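Local coordinates for capsular polysaccharide biosynthesis protein (Burkholderia pseudomallei, PDB 4BQO), which binds coenzyme A and probably acts as an enzyme, perhaps an acyl transferase, in making the bacterium's capsular polysaccharide, at residues Lys7-Gly12 and Pro58-Phe63; Gln192-Tyr197 and Phe249-Leu254; Asp162-Arg167 and Ser181-Ile186. The protein carries 1 engineered substitution. All coordinates share one frame; numbering follows the deposited sequence.

Contact 1 of 3, residues Lys7-Gly12 and Pro58-Phe63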
loop_
_atom_site.group_PDB
_atom_site.type_symbol
_atom_site.label_atom_id
_atom_site.label_comp_id
_atom_site.label_asym_id
_atom_site.label_seq_id
_atom_site.Cartn_x
_atom_site.Cartn_y
_atom_site.Cartn_z
ATOM N N LYS A 7 -0.946 14.953 -23.434
ATOM C CA LYS A 7 0.149 14.509 -22.584
ATOM C C LYS A 7 -0.274 14.431 -21.120
ATOM O O LYS A 7 -0.915 15.343 -20.586
ATOM C CB LYS A 7 1.376 15.416 -22.752
ATOM C CG LYS A 7 2.128 15.192 -24.059
ATOM C CD LYS A 7 3.455 15.943 -24.075
ATOM C CE LYS A 7 4.223 15.684 -25.361
ATOM N NZ LYS A 7 3.552 16.352 -26.510
ATOM N N TYR A 8 0.102 13.333 -20.453
ATOM C CA TYR A 8 -0.142 13.226 -19.019
ATOM C C TYR A 8 1.070 12.609 -18.346
ATOM O O TYR A 8 1.890 11.969 -19.002
ATOM C CB TYR A 8 -1.411 12.377 -18.706
ATOM C CG TYR A 8 -1.243 10.873 -18.656
ATOM C CD1 TYR A 8 -0.969 10.130 -19.808
ATOM C CD2 TYR A 8 -1.389 10.176 -17.450
ATOM C CE1 TYR A 8 -0.812 8.747 -19.764
ATOM C CE2 TYR A 8 -1.256 8.789 -17.401
ATOM C CZ TYR A 8 -0.974 8.075 -18.546
ATOM O OH TYR A 8 -0.817 6.703 -18.503
ATOM N N SER A 9 1.154 12.866 -17.057
ATOM C CA SER A 9 2.141 12.212 -16.183
ATOM C C SER A 9 1.419 11.658 -14.968
ATOM O O SER A 9 0.367 12.191 -14.580
ATOM C CB SER A 9 3.196 13.199 -15.694
ATOM O OG SER A 9 4.021 13.658 -16.748
ATOM N N VAL A 10 2.000 10.636 -14.343
ATOM C CA VAL A 10 1.454 10.175 -13.040
ATOM C C VAL A 10 2.575 10.265 -12.008
ATOM O O VAL A 10 3.620 9.605 -12.187
ATOM C CB VAL A 10 0.882 8.738 -13.084
ATOM C CG1 VAL A 10 0.035 8.463 -11.852
ATOM C CG2 VAL A 10 0.056 8.487 -14.348
ATOM N N TYR A 11 2.375 11.027 -10.939
ATOM C CA TYR A 11 3.408 11.274 -9.946
ATOM C C TYR A 11 2.926 10.849 -8.561
ATOM O O TYR A 11 1.808 11.169 -8.152
ATOM C CB TYR A 11 3.792 12.755 -9.909
ATOM C CG TYR A 11 4.797 13.095 -8.837
ATOM C CD1 TYR A 11 6.140 12.660 -8.936
ATOM C CD2 TYR A 11 4.422 13.818 -7.716
ATOM C CE1 TYR A 11 7.056 12.969 -7.929
ATOM C CE2 TYR A 11 5.334 14.139 -6.717
ATOM C CZ TYR A 11 6.649 13.718 -6.841
ATOM O OH TYR A 11 7.532 14.057 -5.861
ATOM N N GLY A 12 3.761 10.122 -7.831
ATOM C CA GLY A 12 3.400 9.771 -6.452
ATOM C C GLY A 12 4.259 8.625 -5.960
ATOM O O GLY A 12 5.449 8.584 -6.237
ATOM N N PRO A 58 4.759 21.892 -17.418
ATOM C CA PRO A 58 4.120 22.947 -18.244
ATOM C C PRO A 58 3.570 22.438 -19.579
ATOM O O PRO A 58 2.741 23.123 -20.199
ATOM C CB PRO A 58 5.271 23.932 -18.485
ATOM C CG PRO A 58 6.172 23.744 -17.312
ATOM C CD PRO A 58 6.138 22.262 -17.048
ATOM N N LYS A 59 4.012 21.249 -19.997
ATOM C CA LYS A 59 3.581 20.640 -21.259
ATOM C C LYS A 59 2.421 19.635 -21.099
ATOM O O LYS A 59 2.014 18.990 -22.071
ATOM C CB LYS A 59 4.765 19.960 -21.958
ATOM C CG LYS A 59 6.059 20.766 -21.951
ATOM C CD LYS A 59 5.969 22.018 -22.809
ATOM C CE LYS A 59 7.032 23.036 -22.418
ATOM N NZ LYS A 59 8.385 22.441 -22.220
ATOM N N LEU A 60 1.882 19.517 -19.888
ATOM C CA LEU A 60 0.863 18.495 -19.637
ATOM C C LEU A 60 -0.571 18.960 -19.781
ATOM O O LEU A 60 -0.955 20.012 -19.262
ATOM C CB LEU A 60 1.014 17.908 -18.233
ATOM C CG LEU A 60 2.334 17.205 -17.927
ATOM C CD1 LEU A 60 2.289 16.766 -16.472
ATOM C CD2 LEU A 60 2.627 16.050 -18.879
ATOM N N ASP A 61 -1.388 18.090 -20.386
ATOM C CA ASP A 61 -2.831 18.268 -20.353
ATOM C C ASP A 61 -3.432 17.705 -19.073
ATOM O O ASP A 61 -4.434 18.215 -18.569
ATOM C CB ASP A 61 -3.434 17.556 -21.560
ATOM C CG ASP A 61 -2.944 18.130 -22.877
ATOM O OD1 ASP A 61 -3.408 19.228 -23.249
ATOM O OD2 ASP A 61 -2.107 17.489 -23.548
ATOM N N LEU A 62 -2.799 16.645 -18.550
ATOM C CA LEU A 62 -3.273 15.982 -17.321
ATOM C C LEU A 62 -2.091 15.647 -16.386
ATOM O O LEU A 62 -1.112 15.019 -16.825
ATOM C CB LEU A 62 -4.051 14.714 -17.686
ATOM C CG LEU A 62 -4.488 13.792 -16.531
ATOM C CD1 LEU A 62 -5.571 14.489 -15.716
ATOM C CD2 LEU A 62 -5.032 12.514 -17.128
ATOM N N PHE A 63 -2.188 16.111 -15.140
ATOM C CA PHE A 63 -1.294 15.679 -14.050
ATOM C C PHE A 63 -2.117 14.781 -13.092
ATOM O O PHE A 63 -2.970 15.279 -12.357
ATOM C CB PHE A 63 -0.720 16.914 -13.332
ATOM C CG PHE A 63 0.343 16.625 -12.317
ATOM C CD1 PHE A 63 1.455 15.852 -12.654
ATOM C CD2 PHE A 63 0.289 17.208 -11.053
ATOM C CE1 PHE A 63 2.451 15.607 -11.724
ATOM C CE2 PHE A 63 1.287 16.970 -10.117
ATOM C CZ PHE A 63 2.378 16.182 -10.474
#
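K7 and D61 grip each other through backbone and side chain at once. The amide of K7 gives a nearly straight hydrogen bond to the D61 carboxylate, N to OD2 2.8 Å at 165°, and OD2 receives it on its anti lone pair. The carbonyl of K7 in turn takes two donors: L62 N, lying in the carbonyl plane at 3.1 Å from K7 O, and D61 N, tilted a little out of that plane and more bent at the hydrogen. D61 can serve both ends of K7 because its CG stands anti to its own carbonyl carbon (chi1 -62°), which turns the carboxylate back onto the K7 amide. The next rung is S9 N to L62 O, 3.1 Å, and the same carbonyl is touched by the CA-H of Y8.

Packing follows on both faces of the sheet. On one, Y8 and L62 meet through their first carbons, CB to CB 3.7 Å, while the phenol of Y8 runs on to N24 and meets the ring of F29 edge-to-face. On the other, both L60 methyls lie against the S9 hydroxyl in the conformer given, CD2 3.5 Å from S9 OG; that hydroxyl is bonded to the carbonyl of V36. Further along, Y11 and F63 lie side by side and point the same way, F63 CE1 coming 3.6 Å from Y11 CB. The Y11 hydroxyl reaches the carbonyl of Y77.

Strands 6-11 and 62-65 are thus central parallel neighbours in a four-stranded sheet. The chain leaves 6-11 through helices 15-24 and 27-32 to edge strand 33-35, then returns through helix 46-56 to 62-65 on the other flank. The alternating helices and parallel strands are consistent with a Rossmann-like alpha/beta layer, with helix 15-24 packed on the face bearing Y8 and V10.

Contact 2 of 3, residues Gln192-Tyr197 and Phe249-Leu254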
loop_
_atom_site.group_PDB
_atom_site.type_symbol
_atom_site.label_atom_id
_atom_site.label_comp_id
_atom_site.label_asym_id
_atom_site.label_seq_id
_atom_site.Cartn_x
_atom_site.Cartn_y
_atom_site.Cartn_z
ATOM N N GLN A 192 -14.363 -10.461 -0.038
ATOM C CA GLN A 192 -14.704 -11.297 -1.168
ATOM C C GLN A 192 -13.564 -11.420 -2.181
ATOM O O GLN A 192 -13.473 -12.413 -2.899
ATOM C CB GLN A 192 -15.983 -10.788 -1.857
ATOM C CG GLN A 192 -17.251 -10.878 -0.990
ATOM C CD GLN A 192 -17.347 -9.775 0.056
ATOM O OE1 GLN A 192 -17.128 -8.598 -0.241
ATOM N NE2 GLN A 192 -17.641 -10.153 1.296
ATOM N N LYS A 193 -12.710 -10.401 -2.229
ATOM C CA LYS A 193 -11.692 -10.311 -3.265
ATOM C C LYS A 193 -10.423 -9.811 -2.617
ATOM O O LYS A 193 -10.464 -8.911 -1.830
ATOM C CB LYS A 193 -12.083 -9.316 -4.371
ATOM C CG LYS A 193 -13.310 -9.709 -5.196
ATOM C CD LYS A 193 -13.842 -8.526 -6.004
ATOM C CE LYS A 193 -14.492 -8.979 -7.309
ATOM N NZ LYS A 193 -15.714 -9.812 -7.155
ATOM N N ARG A 194 -9.285 -10.391 -3.008
ATOM C CA ARG A 194 -8.001 -9.943 -2.474
ATOM C C ARG A 194 -7.587 -8.638 -3.125
ATOM O O ARG A 194 -7.256 -8.618 -4.320
ATOM C CB ARG A 194 -6.954 -11.029 -2.709
ATOM C CG ARG A 194 -5.671 -10.789 -1.914
ATOM C CD ARG A 194 -4.602 -11.794 -2.393
ATOM N NE ARG A 194 -4.924 -13.203 -2.148
ATOM C CZ ARG A 194 -4.642 -13.872 -1.031
ATOM N NH1 ARG A 194 -4.086 -13.269 0.012
ATOM N NH2 ARG A 194 -4.920 -15.179 -0.939
ATOM N N LEU A 195 -7.632 -7.567 -2.358
ATOM C CA LEU A 195 -7.394 -6.232 -2.922
ATOM C C LEU A 195 -5.972 -5.723 -2.701
ATOM O O LEU A 195 -5.555 -4.742 -3.317
ATOM C CB LEU A 195 -8.420 -5.219 -2.340
ATOM C CG LEU A 195 -9.872 -5.565 -2.715
ATOM C CD1 LEU A 195 -10.778 -4.483 -2.159
ATOM C CD2 LEU A 195 -10.032 -5.697 -4.215
ATOM N N PHE A 196 -5.231 -6.334 -1.764
ATOM C CA PHE A 196 -3.847 -5.931 -1.436
ATOM C C PHE A 196 -2.992 -7.150 -1.228
ATOM O O PHE A 196 -3.398 -8.101 -0.585
ATOM C CB PHE A 196 -3.805 -5.113 -0.142
ATOM C CG PHE A 196 -4.301 -3.700 -0.309
ATOM C CD1 PHE A 196 -5.686 -3.461 -0.260
ATOM C CD2 PHE A 196 -3.417 -2.639 -0.449
ATOM C CE1 PHE A 196 -6.181 -2.187 -0.382
ATOM C CE2 PHE A 196 -3.898 -1.340 -0.560
ATOM C CZ PHE A 196 -5.298 -1.105 -0.539
ATOM N N TYR A 197 -1.786 -7.111 -1.795
ATOM C CA TYR A 197 -0.757 -8.117 -1.511
ATOM C C TYR A 197 0.082 -7.767 -0.296
ATOM O O TYR A 197 0.589 -8.693 0.414
ATOM C CB TYR A 197 0.205 -8.249 -2.698
ATOM C CG TYR A 197 -0.386 -8.890 -3.924
ATOM C CD1 TYR A 197 -1.031 -10.131 -3.884
ATOM C CD2 TYR A 197 -0.330 -8.231 -5.175
ATOM C CE1 TYR A 197 -1.570 -10.732 -5.022
ATOM C CE2 TYR A 197 -0.863 -8.829 -6.321
ATOM C CZ TYR A 197 -1.468 -10.072 -6.273
ATOM O OH TYR A 197 -2.050 -10.694 -7.365
ATOM N N PHE A 249 -12.224 -14.570 4.833
ATOM C CA PHE A 249 -12.066 -14.111 3.439
ATOM C C PHE A 249 -12.444 -15.193 2.456
ATOM O O PHE A 249 -12.057 -16.324 2.636
ATOM C CB PHE A 249 -10.598 -13.627 3.256
ATOM C CG PHE A 249 -10.247 -12.485 4.167
ATOM C CD1 PHE A 249 -9.753 -12.696 5.477
ATOM C CD2 PHE A 249 -10.436 -11.174 3.757
ATOM C CE1 PHE A 249 -9.483 -11.604 6.324
ATOM C CE2 PHE A 249 -10.184 -10.111 4.581
ATOM C CZ PHE A 249 -9.694 -10.301 5.882
ATOM N N ASP A 250 -13.182 -14.851 1.388
ATOM C CA ASP A 250 -13.688 -15.880 0.474
ATOM C C ASP A 250 -12.622 -16.623 -0.311
ATOM O O ASP A 250 -12.808 -17.772 -0.669
ATOM C CB ASP A 250 -14.692 -15.295 -0.527
ATOM C CG ASP A 250 -15.944 -14.756 0.131
ATOM O OD1 ASP A 250 -16.161 -15.002 1.337
ATOM O OD2 ASP A 250 -16.729 -14.071 -0.576
ATOM N N PHE A 251 -11.496 -15.968 -0.558
ATOM C CA PHE A 251 -10.423 -16.505 -1.402
ATOM C C PHE A 251 -9.441 -17.439 -0.696
ATOM O O PHE A 251 -8.510 -17.942 -1.325
ATOM C CB PHE A 251 -9.668 -15.331 -2.049
ATOM C CG PHE A 251 -9.232 -14.275 -1.059
ATOM C CD1 PHE A 251 -8.131 -14.477 -0.232
ATOM C CD2 PHE A 251 -9.936 -13.100 -0.938
ATOM C CE1 PHE A 251 -7.712 -13.502 0.685
ATOM C CE2 PHE A 251 -9.542 -12.118 -0.033
ATOM C CZ PHE A 251 -8.427 -12.314 0.781
ATOM N N SER A 252 -9.656 -17.677 0.592
ATOM C CA SER A 252 -8.795 -18.517 1.431
ATOM C C SER A 252 -8.920 -20.013 1.119
ATOM O O SER A 252 -10.001 -20.478 0.774
ATOM C CB SER A 252 -9.092 -18.258 2.919
ATOM O OG SER A 252 -10.341 -18.813 3.319
ATOM N N GLU A 253 -7.821 -20.753 1.297
ATOM C CA GLU A 253 -7.749 -22.184 0.971
ATOM C C GLU A 253 -7.694 -23.092 2.207
ATOM O O GLU A 253 -7.691 -22.613 3.346
ATOM C CB GLU A 253 -6.571 -22.475 0.024
ATOM C CG GLU A 253 -5.470 -21.418 0.006
ATOM C CD GLU A 253 -5.828 -20.220 -0.852
ATOM O OE1 GLU A 253 -6.256 -20.432 -2.011
ATOM O OE2 GLU A 253 -5.686 -19.072 -0.376
ATOM N N LEU A 254 -7.630 -24.405 1.968
ATOM C CA LEU A 254 -7.788 -25.339 3.089
ATOM C C LEU A 254 -6.485 -25.862 3.704
ATOM O O LEU A 254 -6.458 -26.903 4.382
ATOM C CB LEU A 254 -8.809 -26.452 2.776
ATOM C CG LEU A 254 -10.221 -26.191 3.336
ATOM C CD1 LEU A 254 -10.997 -25.147 2.538
ATOM C CD2 LEU A 254 -11.027 -27.477 3.455
#
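F251 and R194 form the heart of this contact. The CB of R194 sits over the face of the F251 ring, 3.9 Å from its centroid and only 12° off the normal, a CH-pi contact. The same arginine bends at chi3 (-64°) and brings its guanidinium back to the ring: F251 CE1 lies over the centre of the guanidinium face, and R194 NH2 comes 3.4 Å from F251 CD1. The two planes stand 46° apart, so the flat groups meet at a slant. Beside them, F251 CE2 rests 3.4 Å from the backbone N of R194, and the aliphatic CG of Q192 touches D250 OD2.

F251 is the third residue of a type I turn from F249 to S252, and the CB of F249 presses on the ring face opposite R194. A backbone hydrogen bond between D250 and R191 ties the turn to the other loop. The arginine's own loop is held by the Y103 hydroxyl, bonded to K193 O and L195 N on either side of R194.

In the conformer given, E253 OE2 lies at the edge of the guanidinium, 4.0 Å from R194 NH2, beyond a salt bridge, and is hydrogen-bonded to N258. The contact is CH-pi and van der Waals packing of arginine on an aromatic ring; the guanidinium's charge may add an electrostatic part, and the carboxylate a modest long-range attraction.

Contact 3 of 3, residues Asp162-Arg167 and Ser181-Ile186. With COA (coenzyme A), chain C.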
loop_
_atom_site.group_PDB
_atom_site.type_symbol
_atom_site.label_atom_id
_atom_site.label_comp_id
_atom_site.label_asym_id
_atom_site.label_seq_id
_atom_site.Cartn_x
_atom_site.Cartn_y
_atom_site.Cartn_z
ATOM N N ASP A 162 -11.041 4.581 8.600
ATOM C CA ASP A 162 -10.793 5.905 9.207
ATOM C C ASP A 162 -9.486 6.559 8.758
ATOM O O ASP A 162 -9.483 7.757 8.469
ATOM C CB ASP A 162 -10.764 5.840 10.738
ATOM C CG ASP A 162 -12.146 5.598 11.361
ATOM O OD1 ASP A 162 -13.175 5.668 10.651
ATOM O OD2 ASP A 162 -12.187 5.344 12.587
ATOM N N GLU A 163 -8.391 5.780 8.721
ATOM C CA GLU A 163 -7.088 6.250 8.236
ATOM C C GLU A 163 -7.165 6.792 6.811
ATOM O O GLU A 163 -6.600 7.857 6.524
ATOM C CB GLU A 163 -6.051 5.117 8.312
ATOM C CG GLU A 163 -5.578 4.829 9.734
ATOM C CD GLU A 163 -4.902 6.007 10.413
ATOM O OE1 GLU A 163 -3.936 6.577 9.855
ATOM O OE2 GLU A 163 -5.320 6.355 11.532
ATOM N N LEU A 164 -7.865 6.061 5.955
ATOM C CA LEU A 164 -8.069 6.496 4.574
ATOM C C LEU A 164 -8.950 7.754 4.526
ATOM O O LEU A 164 -8.619 8.718 3.832
ATOM C CB LEU A 164 -8.684 5.365 3.740
ATOM C CG LEU A 164 -7.722 4.187 3.394
ATOM C CD1 LEU A 164 -8.444 3.100 2.614
ATOM C CD2 LEU A 164 -6.477 4.666 2.651
ATOM N N LYS A 165 -10.058 7.758 5.271
ATOM C CA LYS A 165 -10.991 8.903 5.187
ATOM C C LYS A 165 -10.346 10.193 5.662
ATOM O O LYS A 165 -10.596 11.250 5.089
ATOM C CB LYS A 165 -12.249 8.658 6.002
ATOM C CG LYS A 165 -13.071 7.495 5.505
ATOM C CD LYS A 165 -14.044 7.851 4.410
ATOM C CE LYS A 165 -15.063 6.730 4.253
ATOM N NZ LYS A 165 -15.811 6.859 2.979
ATOM N N THR A 166 -9.516 10.105 6.697
ATOM C CA THR A 166 -8.801 11.273 7.203
ATOM C C THR A 166 -7.871 11.848 6.143
ATOM O O THR A 166 -7.812 13.072 5.923
ATOM C CB THR A 166 -7.994 10.914 8.464
ATOM O OG1 THR A 166 -8.895 10.571 9.521
ATOM C CG2 THR A 166 -7.111 12.065 8.897
ATOM N N ARG A 167 -7.148 10.969 5.467
ATOM C CA ARG A 167 -6.244 11.425 4.424
ATOM C C ARG A 167 -6.973 11.997 3.207
ATOM O O ARG A 167 -6.429 12.863 2.520
ATOM C CB ARG A 167 -5.251 10.331 4.048
ATOM C CG ARG A 167 -4.141 10.207 5.072
ATOM C CD ARG A 167 -3.332 8.937 4.902
ATOM N NE ARG A 167 -2.213 8.910 5.841
ATOM C CZ ARG A 167 -2.280 8.471 7.098
ATOM N NH1 ARG A 167 -3.421 7.997 7.596
ATOM N NH2 ARG A 167 -1.194 8.499 7.862
ATOM N N SER A 181 -10.936 8.305 -5.206
ATOM C CA SER A 181 -10.700 7.458 -4.033
ATOM C C SER A 181 -11.486 6.169 -4.142
ATOM O O SER A 181 -12.422 6.066 -4.957
ATOM C CB SER A 181 -11.022 8.192 -2.739
ATOM O OG SER A 181 -12.357 8.640 -2.737
ATOM N N VAL A 182 -11.076 5.174 -3.349
ATOM C CA VAL A 182 -11.697 3.870 -3.436
ATOM C C VAL A 182 -11.979 3.286 -2.067
ATOM O O VAL A 182 -12.219 2.091 -1.960
ATOM C CB VAL A 182 -10.886 2.872 -4.302
ATOM C CG1 VAL A 182 -10.935 3.273 -5.739
ATOM C CG2 VAL A 182 -9.435 2.768 -3.830
ATOM N N THR A 183 -11.990 4.123 -1.044
ATOM C CA THR A 183 -12.205 3.667 0.321
ATOM C C THR A 183 -13.451 2.794 0.452
ATOM O O THR A 183 -13.398 1.668 0.963
ATOM C CB THR A 183 -12.280 4.845 1.302
ATOM O OG1 THR A 183 -11.111 5.662 1.154
ATOM C CG2 THR A 183 -12.345 4.343 2.747
ATOM N N ASP A 184 -14.580 3.283 -0.036
ATOM C CA ASP A 184 -15.800 2.540 0.184
ATOM C C ASP A 184 -15.837 1.225 -0.629
ATOM O O ASP A 184 -16.374 0.206 -0.153
ATOM C CB ASP A 184 -17.020 3.463 0.017
ATOM C CG ASP A 184 -17.032 4.619 1.055
ATOM O OD1 ASP A 184 -16.583 4.444 2.222
ATOM O OD2 ASP A 184 -17.492 5.726 0.702
ATOM N N PHE A 185 -15.201 1.221 -1.804
ATOM C CA PHE A 185 -15.014 0.015 -2.619
ATOM C C PHE A 185 -14.196 -1.058 -1.850
ATOM O O PHE A 185 -14.529 -2.235 -1.851
ATOM C CB PHE A 185 -14.340 0.373 -3.950
ATOM C CG PHE A 185 -14.078 -0.796 -4.832
ATOM C CD1 PHE A 185 -12.886 -1.535 -4.727
ATOM C CD2 PHE A 185 -15.012 -1.174 -5.790
ATOM C CE1 PHE A 185 -12.640 -2.616 -5.544
ATOM C CE2 PHE A 185 -14.771 -2.252 -6.617
ATOM C CZ PHE A 185 -13.594 -3.002 -6.486
ATOM N N ILE A 186 -13.117 -0.609 -1.228
ATOM C CA ILE A 186 -12.259 -1.513 -0.461
ATOM C C ILE A 186 -13.071 -2.130 0.667
ATOM O O ILE A 186 -13.104 -3.357 0.793
ATOM C CB ILE A 186 -11.023 -0.802 0.117
ATOM C CG1 ILE A 186 -10.063 -0.414 -1.019
ATOM C CG2 ILE A 186 -10.299 -1.763 1.066
ATOM C CD1 ILE A 186 -8.992 0.552 -0.598
HETATM N N1A COA C . -3.081 4.215 7.355
HETATM C C2A COA C . -2.026 4.114 8.193
HETATM N N3A COA C . -0.807 4.607 7.899
HETATM C C4A COA C . -0.590 5.253 6.721
HETATM C C5A COA C . -1.697 5.403 5.762
HETATM C C6A COA C . -3.000 4.836 6.148
HETATM N N6A COA C . -4.067 4.933 5.314
HETATM N N7A COA C . -1.213 6.068 4.696
HETATM C C8A COA C . 0.094 6.329 4.943
HETATM N N9A COA C . 0.461 5.838 6.143
HETATM C C1B COA C . 1.809 5.940 6.742
HETATM C C2B COA C . 2.833 6.121 5.635
HETATM O O2B COA C . 3.362 4.856 5.203
HETATM C C3B COA C . 3.858 7.030 6.281
HETATM O O3B COA C . 4.730 6.235 7.073
HETATM P P3B COA C . 6.225 6.718 7.424
HETATM O O7A COA C . 6.969 6.485 6.124
HETATM O O8A COA C . 6.069 8.171 7.797
HETATM O O9A COA C . 6.641 5.827 8.571
HETATM C C4B COA C . 3.036 7.894 7.223
HETATM O O4B COA C . 1.884 7.116 7.564
HETATM C C5B COA C . 2.608 9.229 6.608
HETATM O O5B COA C . 2.488 9.142 5.187
HETATM P P1A COA C . 1.378 9.984 4.371
HETATM O O1A COA C . 1.135 9.303 3.044
HETATM O O2A COA C . 0.192 10.158 5.289
HETATM O O3A COA C . 2.051 11.449 4.101
HETATM P P2A COA C . 3.455 11.747 3.330
HETATM O O4A COA C . 3.247 12.631 2.118
HETATM O O5A COA C . 4.488 12.210 4.347
HETATM O O6A COA C . 3.873 10.279 2.790
HETATM C CBP COA C . 4.234 8.596 1.060
HETATM C CCP COA C . 4.234 10.077 1.419
HETATM C CDP COA C . 3.089 7.875 1.757
HETATM C CEP COA C . 4.114 8.466 -0.452
HETATM C CAP COA C . 5.545 7.960 1.516
HETATM O OAP COA C . 6.128 8.771 2.537
HETATM C C9P COA C . 5.294 6.588 2.077
HETATM O O9P COA C . 4.742 6.461 3.160
HETATM N N8P COA C . 5.700 5.551 1.343
HETATM C C7P COA C . 6.925 4.823 1.639
HETATM C C6P COA C . 6.896 3.395 1.101
HETATM C C5P COA C . 7.293 3.367 -0.363
HETATM O O5P COA C . 8.470 3.519 -0.674
HETATM N N4P COA C . 6.310 3.164 -1.255
HETATM C C3P COA C . 6.104 4.027 -2.411
HETATM C C2P COA C . 6.979 5.268 -2.277
HETATM S S1P COA C . 6.223 6.727 -1.521
#
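K165 reaches D184 by a kink: its chain bends at chi2 (-86°) and then runs straight through chi3 and chi4, carrying NZ across to the neighbouring helix, where the D184 carboxylate faces it. The salt bridge is short at K165 NZ to D184 OD1, 2.6 Å, approached on the syn side but 26° out of the carboxylate plane; a second, weak bond goes to OD2. Beneath it, T183 CG2 packs 3.9 Å from K165 CE, and T183 OG1, bonded to Q96, lies against L164 CB. Deeper still, the L164 CD1 and I186 CD1 methyls touch at 4.1 Å.

Another side of the same helix holds coenzyme A. In the conformer given, R167, extended from CG to NE, lays one guanidinium face on the adenine, with C5A over its centre, and sends NE to the phosphate oxygen O2A at 2.8 Å, 165° at the hydrogen. E163 OE1 holds R167 NH1 in a 2.7 Å salt bridge; together with the NE bond to O2A this restrains the guanidinium's rotation, while E163 CB lies against adenine N1A. L164 joins the two sides, its CD2 being 3.6 Å from adenine N6A.

Helix 153-168 thus meets the nucleotide on one side and helix 183-189 on an adjoining one. The start of helix 183-189 is tied to Q96, and its V182 and F185 lean on helix 204-217; W100 touches both L164 and I186.

Overall arrangement
Along the chain the order is contact 1, contact 3, contact 2, each closing before the next opens. Contact 1 lies in the four-stranded parallel sheet and contact 3 holds the nucleotide end of the coenzyme A directly; their centres are about 24 Å apart, and the ligand, touching contact 3, also comes within about 8 Å of the Y11 side chain of contact 1. Contact 2 sits on the other side of the chain's centre from contact 1, about 35 Å centre to centre, away from the binding residues. It does touch contact 3: L195 and F196 pack on I186, linking the loop of contact 2 through helix 183-189 to the helix that carries E163 and R167.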